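Local coordinates for protein epoxyqueuosine reductase (Streptococcus thermophilus, PDB 5D6S) that belongs to the QueG family of epoxyqueuosine reductases and holds a cobalamin and two iron–sulfur clusters, at residues A[297-301]-A[302-306]; A[374-377]-A[378-381]. One frame throughout, in Å; residues are numbered along the deposited sequence.

Contact 1: residues A[297-301]-A[302-306]; sequences LELTN and KSFKE
Leu299 and Thr300 meet Ser303 and Phe304 where the chain turns from a loop into helix 301-308, a worked example of helix N-capping joined to a hydrophobic staple. Thr300 is the N-cap residue. The polar part runs from side chain back to backbone: Ser303, three residues into the turn, receives the amide of Thr300 on its hydroxyl, N to OG 2.8 Å, with an N-H...acceptor angle of 159°. A first torsion of 50° places OG between the serine's own backbone N and carbonyl carbon, turned back to the start of the helix. This is the bond that the N3 side chain gives a capping box; Thr300 OG1 lies 3.0 Å from Ser303 N.

Backbone bonds take over from there. Phe304 N donates to Thr300 O at 2.8 Å and Lys305 N to Asn301 O at 3.0 Å, so the first i to i+4 steps follow directly on the cap.

The apolar part is the staple, formed by the residue before the cap and the fourth one after it. Leu321 and Lys318 of helix 318-331 also pack on Phe304. One branch of Leu299 borders the serine, with CD2 3.6 Å from Ser303 CB; the other, CD1, approaches the edge of the phenylalanine ring near its plane, 4.2 Å from Phe304 CD1.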
# COMPACT_ATOMS: atom_id res chain seq x y z
N LEU A 297 4.38 -3.12 -19.79
CA LEU A 297 4.85 -1.89 -20.42
C LEU A 297 4.19 -1.61 -21.74
O LEU A 297 4.42 -0.56 -22.29
CB LEU A 297 6.37 -1.93 -20.63
CG LEU A 297 7.22 -1.98 -19.37
CD1 LEU A 297 8.69 -2.12 -19.70
CD2 LEU A 297 7.00 -0.75 -18.53
N GLU A 298 3.39 -2.52 -22.28
CA GLU A 298 2.66 -2.26 -23.54
C GLU A 298 1.30 -1.64 -23.27
O GLU A 298 0.64 -1.15 -24.17
CB GLU A 298 2.42 -3.53 -24.36
CG GLU A 298 3.66 -4.25 -24.84
CD GLU A 298 4.55 -3.39 -25.71
OE1 GLU A 298 4.04 -2.69 -26.61
OE2 GLU A 298 5.79 -3.45 -25.49
N LEU A 299 0.87 -1.62 -22.03
CA LEU A 299 -0.48 -1.15 -21.75
C LEU A 299 -0.66 0.33 -21.99
O LEU A 299 0.22 1.13 -21.71
CB LEU A 299 -0.85 -1.48 -20.30
CG LEU A 299 -0.97 -2.99 -20.05
CD1 LEU A 299 -1.04 -3.31 -18.56
CD2 LEU A 299 -2.22 -3.52 -20.74
N THR A 300 -1.83 0.68 -22.51
CA THR A 300 -2.27 2.06 -22.67
C THR A 300 -3.20 2.40 -21.51
O THR A 300 -3.54 1.55 -20.72
CB THR A 300 -3.07 2.23 -23.97
OG1 THR A 300 -4.24 1.40 -23.90
CG2 THR A 300 -2.25 1.84 -25.17
N ASN A 301 -3.61 3.66 -21.41
CA ASN A 301 -4.58 4.01 -20.38
C ASN A 301 -5.83 3.16 -20.44
O ASN A 301 -6.36 2.75 -19.41
CB ASN A 301 -4.99 5.48 -20.47
CG ASN A 301 -3.89 6.41 -19.98
OD1 ASN A 301 -3.10 6.07 -19.08
ND2 ASN A 301 -3.82 7.57 -20.57
N LYS A 302 -6.30 2.91 -21.67
CA LYS A 302 -7.49 2.11 -21.90
C LYS A 302 -7.26 0.65 -21.50
O LYS A 302 -8.04 0.12 -20.71
CB LYS A 302 -7.93 2.18 -23.37
CG LYS A 302 -9.34 1.65 -23.62
CD LYS A 302 -9.72 1.61 -25.10
CE LYS A 302 -9.45 0.24 -25.68
NZ LYS A 302 -9.95 0.12 -27.07
N SER A 303 -6.22 0.01 -22.05
CA SER A 303 -6.00 -1.42 -21.75
C SER A 303 -5.63 -1.62 -20.28
O SER A 303 -5.94 -2.66 -19.70
CB SER A 303 -4.95 -2.06 -22.67
OG SER A 303 -3.77 -1.30 -22.75
N PHE A 304 -4.97 -0.62 -19.69
CA PHE A 304 -4.67 -0.65 -18.27
C PHE A 304 -5.95 -0.62 -17.40
O PHE A 304 -6.06 -1.39 -16.47
CB PHE A 304 -3.77 0.51 -17.84
CG PHE A 304 -3.43 0.50 -16.38
CD1 PHE A 304 -2.47 -0.37 -15.89
CD2 PHE A 304 -4.09 1.35 -15.49
CE1 PHE A 304 -2.15 -0.40 -14.53
CE2 PHE A 304 -3.77 1.33 -14.14
CZ PHE A 304 -2.81 0.45 -13.66
N LYS A 305 -6.87 0.30 -17.70
CA LYS A 305 -8.19 0.34 -17.06
C LYS A 305 -8.93 -0.99 -17.14
O LYS A 305 -9.35 -1.52 -16.13
CB LYS A 305 -9.07 1.40 -17.72
CG LYS A 305 -9.29 2.63 -16.85
CD LYS A 305 -10.54 2.47 -16.02
CE LYS A 305 -10.46 3.32 -14.76
NZ LYS A 305 -11.71 3.22 -13.96
N GLU A 306 -9.06 -1.53 -18.34
CA GLU A 306 -9.79 -2.78 -18.52
C GLU A 306 -9.20 -3.90 -17.68
O GLU A 306 -9.93 -4.74 -17.21
CB GLU A 306 -9.83 -3.17 -20.02
CG GLU A 306 -10.79 -2.31 -20.85
CD GLU A 306 -10.48 -2.27 -22.36
OE1 GLU A 306 -9.71 -3.11 -22.85
OE2 GLU A 306 -11.04 -1.38 -23.05

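Contact 2: residues A[374-377]-A[378-381]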
# COMPACT_ATOMS: atom_id res chain seq x y z
N ASP A 374 28.09 3.97 -28.69
CA ASP A 374 27.69 4.98 -29.68
C ASP A 374 26.20 5.36 -29.52
O ASP A 374 25.83 6.53 -29.65
CB ASP A 374 28.00 4.53 -31.12
CG ASP A 374 29.52 4.37 -31.40
OD1 ASP A 374 30.34 4.51 -30.45
OD2 ASP A 374 29.89 4.09 -32.57
N TYR A 375 25.33 4.38 -29.23
CA TYR A 375 23.89 4.66 -29.04
C TYR A 375 23.75 5.66 -27.93
O TYR A 375 23.07 6.67 -28.07
CB TYR A 375 23.10 3.38 -28.68
CG TYR A 375 21.69 3.66 -28.18
CD1 TYR A 375 20.72 4.13 -29.04
CD2 TYR A 375 21.34 3.48 -26.85
CE1 TYR A 375 19.43 4.43 -28.61
CE2 TYR A 375 20.03 3.75 -26.40
CZ TYR A 375 19.08 4.23 -27.29
OH TYR A 375 17.76 4.51 -26.91
N MET A 376 24.38 5.34 -26.80
CA MET A 376 24.25 6.11 -25.55
C MET A 376 24.88 7.47 -25.72
O MET A 376 24.27 8.47 -25.40
CB MET A 376 24.90 5.34 -24.38
CG MET A 376 24.73 5.94 -23.00
SD MET A 376 23.04 6.11 -22.43
CE MET A 376 22.56 4.38 -22.29
N ARG A 377 26.11 7.50 -26.24
CA ARG A 377 26.80 8.76 -26.51
C ARG A 377 25.90 9.67 -27.34
O ARG A 377 25.89 10.89 -27.15
CB ARG A 377 28.14 8.51 -27.25
CG ARG A 377 29.06 9.73 -27.38
CD ARG A 377 30.37 9.42 -28.13
NE ARG A 377 31.08 8.23 -27.61
CZ ARG A 377 31.19 7.05 -28.23
NH1 ARG A 377 30.65 6.86 -29.43
NH2 ARG A 377 31.86 6.05 -27.65
N GLY A 378 25.16 9.07 -28.25
CA GLY A 378 24.36 9.80 -29.25
C GLY A 378 22.95 10.26 -28.86
O GLY A 378 22.29 10.93 -29.65
N LEU A 379 22.50 9.92 -27.66
CA LEU A 379 21.28 10.52 -27.12
C LEU A 379 21.65 11.92 -26.71
O LEU A 379 22.78 12.16 -26.28
CB LEU A 379 20.80 9.79 -25.87
CG LEU A 379 20.55 8.28 -25.93
CD1 LEU A 379 20.25 7.73 -24.55
CD2 LEU A 379 19.42 7.97 -26.88
N SER A 380 20.71 12.84 -26.81
CA SER A 380 20.87 14.15 -26.14
C SER A 380 19.55 14.42 -25.47
O SER A 380 18.60 14.83 -26.12
CB SER A 380 21.29 15.28 -27.10
OG SER A 380 20.25 15.62 -27.99
N PRO A 381 19.45 14.10 -24.18
CA PRO A 381 18.20 14.16 -23.47
C PRO A 381 17.52 15.50 -23.60
O PRO A 381 18.14 16.53 -23.38
CB PRO A 381 18.63 13.89 -22.04
CG PRO A 381 19.71 12.89 -22.20
CD PRO A 381 20.47 13.37 -23.41
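Leu379 folds back against Tyr375 and Met376, and its side chain can be traced atom by atom over the last turn of helix 370-377. CB starts beside the backbone, 3.7 Å from Met376 O. CG, set anti to the leucine's carbonyl carbon (chi1 -55°), comes to 3.7 Å from Tyr375 O, and there the two methyls part company. CD1 goes to the thioether, 3.9 Å from Met376 SD. CD2 goes to the tyrosine, 3.8 Å from Tyr375 CZ, in an off-centre CH-pi contact with the line from methyl to ring centre tilted 29° from the ring normal. The phenol oxygen has its own polar partner, Asp346, while Ile345 of helix 338-347 touches both Tyr375 and Leu379.

This is the C-terminal end of a helix in the all-helical part of the chain, which resembles the HEAT-like repeats found in this family. The peptide amides follow the chain as it leaves the helix: Gly378 N bonds to Asp374 O at 3.0 Å and weakly to Tyr375 O, and Leu379 N bonds three residues back, to Met376 O at 3.2 Å, from above its carbonyl plane. That same oxygen also accepts Trp390 NE1 of helix 384-396. One turn apart on the helix, Arg377 bends at chi3 (-51°) to direct NH1 at Asp374 OD1, a salt bridge of 2.6 Å that lies in the guanidinium plane but above the carboxylate plane.

Contact 1 lies where one helix starts and contact 2 where another runs out into a loop. They come in series along the chain and do not touch: their centres are 29 Å apart and their nearest atoms about 13 Å. Helix 338-347 lies between them in sequence and has partners in both, with Lys340 in a salt bridge to Glu298 of contact 1, and Met342, Ile345 and Asp346 meeting residues of contact 2. Neither contact supplies a residue to the cobalamin or iron–sulfur pockets. Contact 2 is the more peripheral, its centre 37 Å from the centre of the chain against 21 Å for contact 1.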